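Protein tudor (Drosophila melanogaster, PDB 4Q5W) acts in germ cell formation and probably in piRNA-guided transposon silencing, this piece being its extended Tudor domain 9, from a family that reads methylated arginines. Local coordinates at residues D29-C32 with E33-G37; K172-Q175 with A176-L180. All blocks are in the same frame, centred on the assembly; numbering follows the deposited sequence. Where two conformers were deposited one is given.

Contact 1: D29-C32 with E33-G37; sequences DIIC and EKLNG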
loop_
_atom_site.group_PDB
_atom_site.type_symbol
_atom_site.label_atom_id
_atom_site.label_comp_id
_atom_site.label_asym_id
_atom_site.label_seq_id
_atom_site.Cartn_x
_atom_site.Cartn_y
_atom_site.Cartn_z
ATOM N N ASP A 29 12.978 -7.662 -2.282
ATOM C CA ASP A 29 14.138 -7.789 -1.408
ATOM C C ASP A 29 15.389 -7.200 -2.047
ATOM O O ASP A 29 16.168 -6.539 -1.366
ATOM C CB ASP A 29 14.399 -9.244 -1.033
ATOM C CG ASP A 29 13.398 -9.779 -0.026
ATOM O OD1 ASP A 29 12.551 -8.999 0.461
ATOM O OD2 ASP A 29 13.469 -10.983 0.282
ATOM N N ILE A 30 15.581 -7.450 -3.342
ATOM C CA ILE A 30 16.756 -6.935 -4.054
ATOM C C ILE A 30 16.712 -5.415 -4.161
ATOM O O ILE A 30 17.738 -4.747 -4.026
ATOM C CB ILE A 30 16.884 -7.566 -5.465
ATOM C CG1 ILE A 30 17.248 -9.050 -5.348
ATOM C CG2 ILE A 30 17.940 -6.864 -6.273
ATOM C CD1 ILE A 30 16.943 -9.862 -6.597
ATOM N N ILE A 31 15.525 -4.863 -4.399
ATOM C CA ILE A 31 15.375 -3.408 -4.470
ATOM C C ILE A 31 15.779 -2.772 -3.145
ATOM O O ILE A 31 16.592 -1.842 -3.119
ATOM C CB ILE A 31 13.939 -2.990 -4.864
ATOM C CG1 ILE A 31 13.612 -3.481 -6.277
ATOM C CG2 ILE A 31 13.757 -1.480 -4.750
ATOM C CD1 ILE A 31 12.156 -3.241 -6.702
ATOM N N CYS A 32 15.234 -3.302 -2.052
ATOM C CA CYS A 32 15.549 -2.818 -0.706
ATOM C C CYS A 32 17.031 -2.940 -0.384
ATOM O O CYS A 32 17.635 -2.017 0.154
ATOM C CB CYS A 32 14.754 -3.589 0.349
ATOM S SG CYS A 32 12.980 -3.265 0.347
ATOM N N GLU A 33 17.610 -4.094 -0.696
ATOM C CA GLU A 33 19.025 -4.321 -0.411
ATOM C C GLU A 33 19.891 -3.330 -1.180
ATOM O O GLU A 33 20.823 -2.745 -0.633
ATOM C CB GLU A 33 19.441 -5.755 -0.747
ATOM C CG GLU A 33 20.935 -5.911 -0.937
ATOM C CD GLU A 33 21.499 -7.136 -0.258
ATOM O OE1 GLU A 33 21.321 -8.252 -0.794
ATOM O OE2 GLU A 33 22.127 -6.981 0.813
ATOM N N LYS A 34 19.577 -3.132 -2.452
ATOM C CA LYS A 34 20.374 -2.214 -3.258
ATOM C C LYS A 34 20.229 -0.754 -2.811
ATOM O O LYS A 34 21.218 -0.013 -2.734
ATOM C CB LYS A 34 20.034 -2.380 -4.736
ATOM C CG LYS A 34 20.644 -3.637 -5.349
ATOM C CD LYS A 34 20.097 -3.875 -6.749
ATOM C CE LYS A 34 20.803 -5.034 -7.429
ATOM N NZ LYS A 34 22.223 -4.708 -7.718
ATOM N N LEU A 35 19.004 -0.336 -2.505
ATOM C CA LEU A 35 18.786 1.041 -2.049
ATOM C C LEU A 35 19.393 1.320 -0.673
ATOM O O LEU A 35 19.834 2.434 -0.397
ATOM C CB LEU A 35 17.296 1.397 -2.050
ATOM C CG LEU A 35 16.655 1.630 -3.419
ATOM C CD1 LEU A 35 15.179 1.922 -3.257
ATOM C CD2 LEU A 35 17.362 2.780 -4.154
ATOM N N ASN A 36 19.422 0.318 0.200
ATOM C CA ASN A 36 19.950 0.541 1.543
ATOM C C ASN A 36 21.408 0.133 1.737
ATOM O O ASN A 36 21.924 0.182 2.855
ATOM C CB ASN A 36 19.071 -0.160 2.574
ATOM C CG ASN A 36 17.699 0.464 2.674
ATOM O OD1 ASN A 36 17.515 1.483 3.336
ATOM N ND2 ASN A 36 16.726 -0.140 2.006
ATOM N N GLY A 37 22.078 -0.251 0.653
ATOM C CA GLY A 37 23.404 -0.834 0.757
ATOM C C GLY A 37 24.533 0.047 0.264
ATOM O O GLY A 37 25.699 -0.199 0.562
#
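Asn-36 turns its side chain back on Cys-32 one helical turn earlier, in the helix 25-37 that, in the extended Tudor fold, packs against the four-stranded antiparallel Tudor sheet. Two N-H groups of Asn-36 grip one carbonyl: the backbone N meets Cys-32 O at 2.9 Å in the regular i to i+4 bond, and ND2 meets the same Cys-32 O at 2.8 Å. The two donors come from opposite faces of the carbonyl plane, and the side-chain bond is the straighter, 158° at the hydrogen against 147°. With CG beside its own backbone N (chi1 -67°), the amide folds back to this carbonyl, while OD1 takes a hydrogen bond from Phe-63 N. Cys-32 O would probably lose its second donor, and Phe-63 N its acceptor, with an alanine here. On the buried side of the helix, CG2 of Ile-31 lies 4.0 Å from CD1 of Leu-35, the two buried chains running side by side over Arg-65 of strand 63-71. The neighbouring, more exposed flank repeats this i to i+4 spacing with Ile-30 and Lys-34, where the aliphatic part of the lysine lies against the isoleucine, CE of Lys-34 being 3.6 Å from CG2 of Ile-30.

Contact 2: K172-Q175 with A176-L180; sequences KLVQ and AELKL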
loop_
_atom_site.group_PDB
_atom_site.type_symbol
_atom_site.label_atom_id
_atom_site.label_comp_id
_atom_site.label_asym_id
_atom_site.label_seq_id
_atom_site.Cartn_x
_atom_site.Cartn_y
_atom_site.Cartn_z
ATOM N N LYS A 172 -19.539 -7.902 8.727
ATOM C CA LYS A 172 -20.093 -8.437 9.971
ATOM C C LYS A 172 -19.601 -7.683 11.203
ATOM O O LYS A 172 -20.401 -7.313 12.058
ATOM C CB LYS A 172 -19.791 -9.933 10.103
ATOM C CG LYS A 172 -20.378 -10.549 11.370
ATOM C CD LYS A 172 -20.259 -12.061 11.380
ATOM C CE LYS A 172 -18.853 -12.515 11.667
ATOM N NZ LYS A 172 -18.784 -14.005 11.723
ATOM N N LEU A 173 -18.289 -7.461 11.290
ATOM C CA LEU A 173 -17.695 -6.728 12.411
ATOM C C LEU A 173 -18.167 -5.279 12.517
ATOM O O LEU A 173 -18.406 -4.788 13.616
ATOM C CB LEU A 173 -16.169 -6.755 12.349
ATOM C CG LEU A 173 -15.451 -8.096 12.515
ATOM C CD1 LEU A 173 -13.947 -7.902 12.526
ATOM C CD2 LEU A 173 -15.898 -8.829 13.786
ATOM N N VAL A 174 -18.275 -4.594 11.377
ATOM C CA VAL A 174 -18.729 -3.203 11.367
ATOM C C VAL A 174 -20.197 -3.126 11.798
ATOM O O VAL A 174 -20.575 -2.298 12.619
ATOM C CB VAL A 174 -18.525 -2.549 9.979
ATOM C CG1 VAL A 174 -19.255 -1.200 9.885
ATOM C CG2 VAL A 174 -17.033 -2.380 9.678
ATOM N N GLN A 175 -21.024 -4.012 11.256
ATOM C CA GLN A 175 -22.436 -4.026 11.613
ATOM C C GLN A 175 -22.615 -4.337 13.094
ATOM O O GLN A 175 -23.508 -3.788 13.745
ATOM C CB GLN A 175 -23.199 -5.039 10.756
ATOM C CG GLN A 175 -23.317 -4.630 9.292
ATOM C CD GLN A 175 -24.290 -3.487 9.069
ATOM O OE1 GLN A 175 -23.920 -2.310 9.140
ATOM N NE2 GLN A 175 -25.539 -3.827 8.773
ATOM N N ALA A 176 -21.762 -5.207 13.626
ATOM C CA ALA A 176 -21.872 -5.618 15.022
ATOM C C ALA A 176 -21.561 -4.465 15.969
ATOM O O ALA A 176 -22.205 -4.316 17.003
ATOM C CB ALA A 176 -20.956 -6.810 15.306
ATOM N N GLU A 177 -20.582 -3.641 15.599
ATOM C CA GLU A 177 -20.215 -2.484 16.405
ATOM C C GLU A 177 -21.287 -1.394 16.324
ATOM O O GLU A 177 -21.671 -0.820 17.340
ATOM C CB GLU A 177 -18.849 -1.933 15.976
ATOM C CG GLU A 177 -18.377 -0.745 16.811
ATOM C CD GLU A 177 -16.868 -0.554 16.759
ATOM O OE1 GLU A 177 -16.403 0.562 17.070
ATOM O OE2 GLU A 177 -16.147 -1.522 16.438
ATOM N N LEU A 178 -21.782 -1.130 15.118
ATOM C CA LEU A 178 -22.899 -0.194 14.945
ATOM C C LEU A 178 -24.137 -0.646 15.718
ATOM O O LEU A 178 -24.843 0.172 16.300
ATOM C CB LEU A 178 -23.246 -0.044 13.464
ATOM C CG LEU A 178 -22.187 0.599 12.571
ATOM C CD1 LEU A 178 -22.608 0.475 11.105
ATOM C CD2 LEU A 178 -21.953 2.057 12.954
ATOM N N LYS A 179 -24.407 -1.946 15.726
ATOM C CA LYS A 179 -25.601 -2.443 16.405
ATOM C C LYS A 179 -25.465 -2.320 17.922
ATOM O O LYS A 179 -26.428 -1.973 18.614
ATOM C CB LYS A 179 -25.906 -3.891 16.005
ATOM C CG LYS A 179 -27.143 -4.460 16.689
ATOM C CD LYS A 179 -27.486 -5.859 16.192
ATOM C CE LYS A 179 -28.799 -6.341 16.797
ATOM N NZ LYS A 179 -29.211 -7.664 16.241
ATOM N N LEU A 180 -24.267 -2.595 18.432
ATOM C CA LEU A 180 -24.008 -2.494 19.866
ATOM C C LEU A 180 -24.255 -1.075 20.352
ATOM O O LEU A 180 -24.856 -0.862 21.405
ATOM C CB LEU A 180 -22.573 -2.915 20.202
ATOM C CG LEU A 180 -22.178 -2.807 21.680
ATOM C CD1 LEU A 180 -23.094 -3.642 22.545
ATOM C CD2 LEU A 180 -20.723 -3.215 21.892
HETATM O O HOH W 1 -16.077 -2.640 13.967
#
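Four successive i to i+4 hydrogen bonds join Lys-172 through Gln-175 to Ala-176 through Lys-179; the straightest runs from Leu-178 N to Val-174 O, 3.0 Å long with 174° at the hydrogen, and the longest from Glu-177 N to Leu-173 O at 3.2 Å. Val-174 and Leu-178 carry the apolar side of this stretch of helix. Their side chains lie alongside each other and point the same way, with CG1 of Val-174 3.9 Å from CD1 of Leu-178. It is the valine's chi1 of 168° that supplies this branch, placing CG1 opposite the backbone N, while CG2 sits beside that N. CG of Leu-178 also rests 3.3 Å from Val-174 O, so the carbonyl that accepts the leucine's backbone N-H is flanked by its side chain too. Gln-175 reaches the same methyl from another direction: its chain bends at chi2 (-72°) and crosses that of Leu-178 at a slant, bringing OE1 to 3.7 Å from CD1, a van der Waals approach. Residues 172-180 belong to helix 166-182, the C-terminal helix of the extended Tudor construct, and pack helix against helix: Val-174 touches Thr-125 of helix 122-134 and Ile-117 of helix 116-120, while Leu-178 leans on Leu-124. Of the residues in 172-180, Val-174 is the buried one. Polar chemistry enters on the Glu-177 flank, where a water donates to the carboxylate oxygen OE2 of Glu-177 at 2.7 Å and, weakly, to Leu-173 O at 3.2 Å. Leu-173 O thus has a weak second donor beside the backbone N-H of Glu-177.

Overall arrangement
Both contacts are short lengths within one helix, but of different helices on opposite sides of the chain's centre; their centres lie 43 Å apart, their nearest atoms about 29 Å, and they do not touch. Contact 1 is partly buried, with Ile-31 and Leu-35 set against the antiparallel Tudor sheet. Contact 2 is a surface stretch near the C-terminus, with Val-174 alone buried and other helices as neighbours. Each has an i to i+4 aliphatic pair on its covered side. They differ in how an added donor reaches a backbone carbonyl: in 29-37 it is a side-chain amide that also binds the sheet region, in 172-180 a water that donates only weakly to the carbonyl and is shared with a carboxylate.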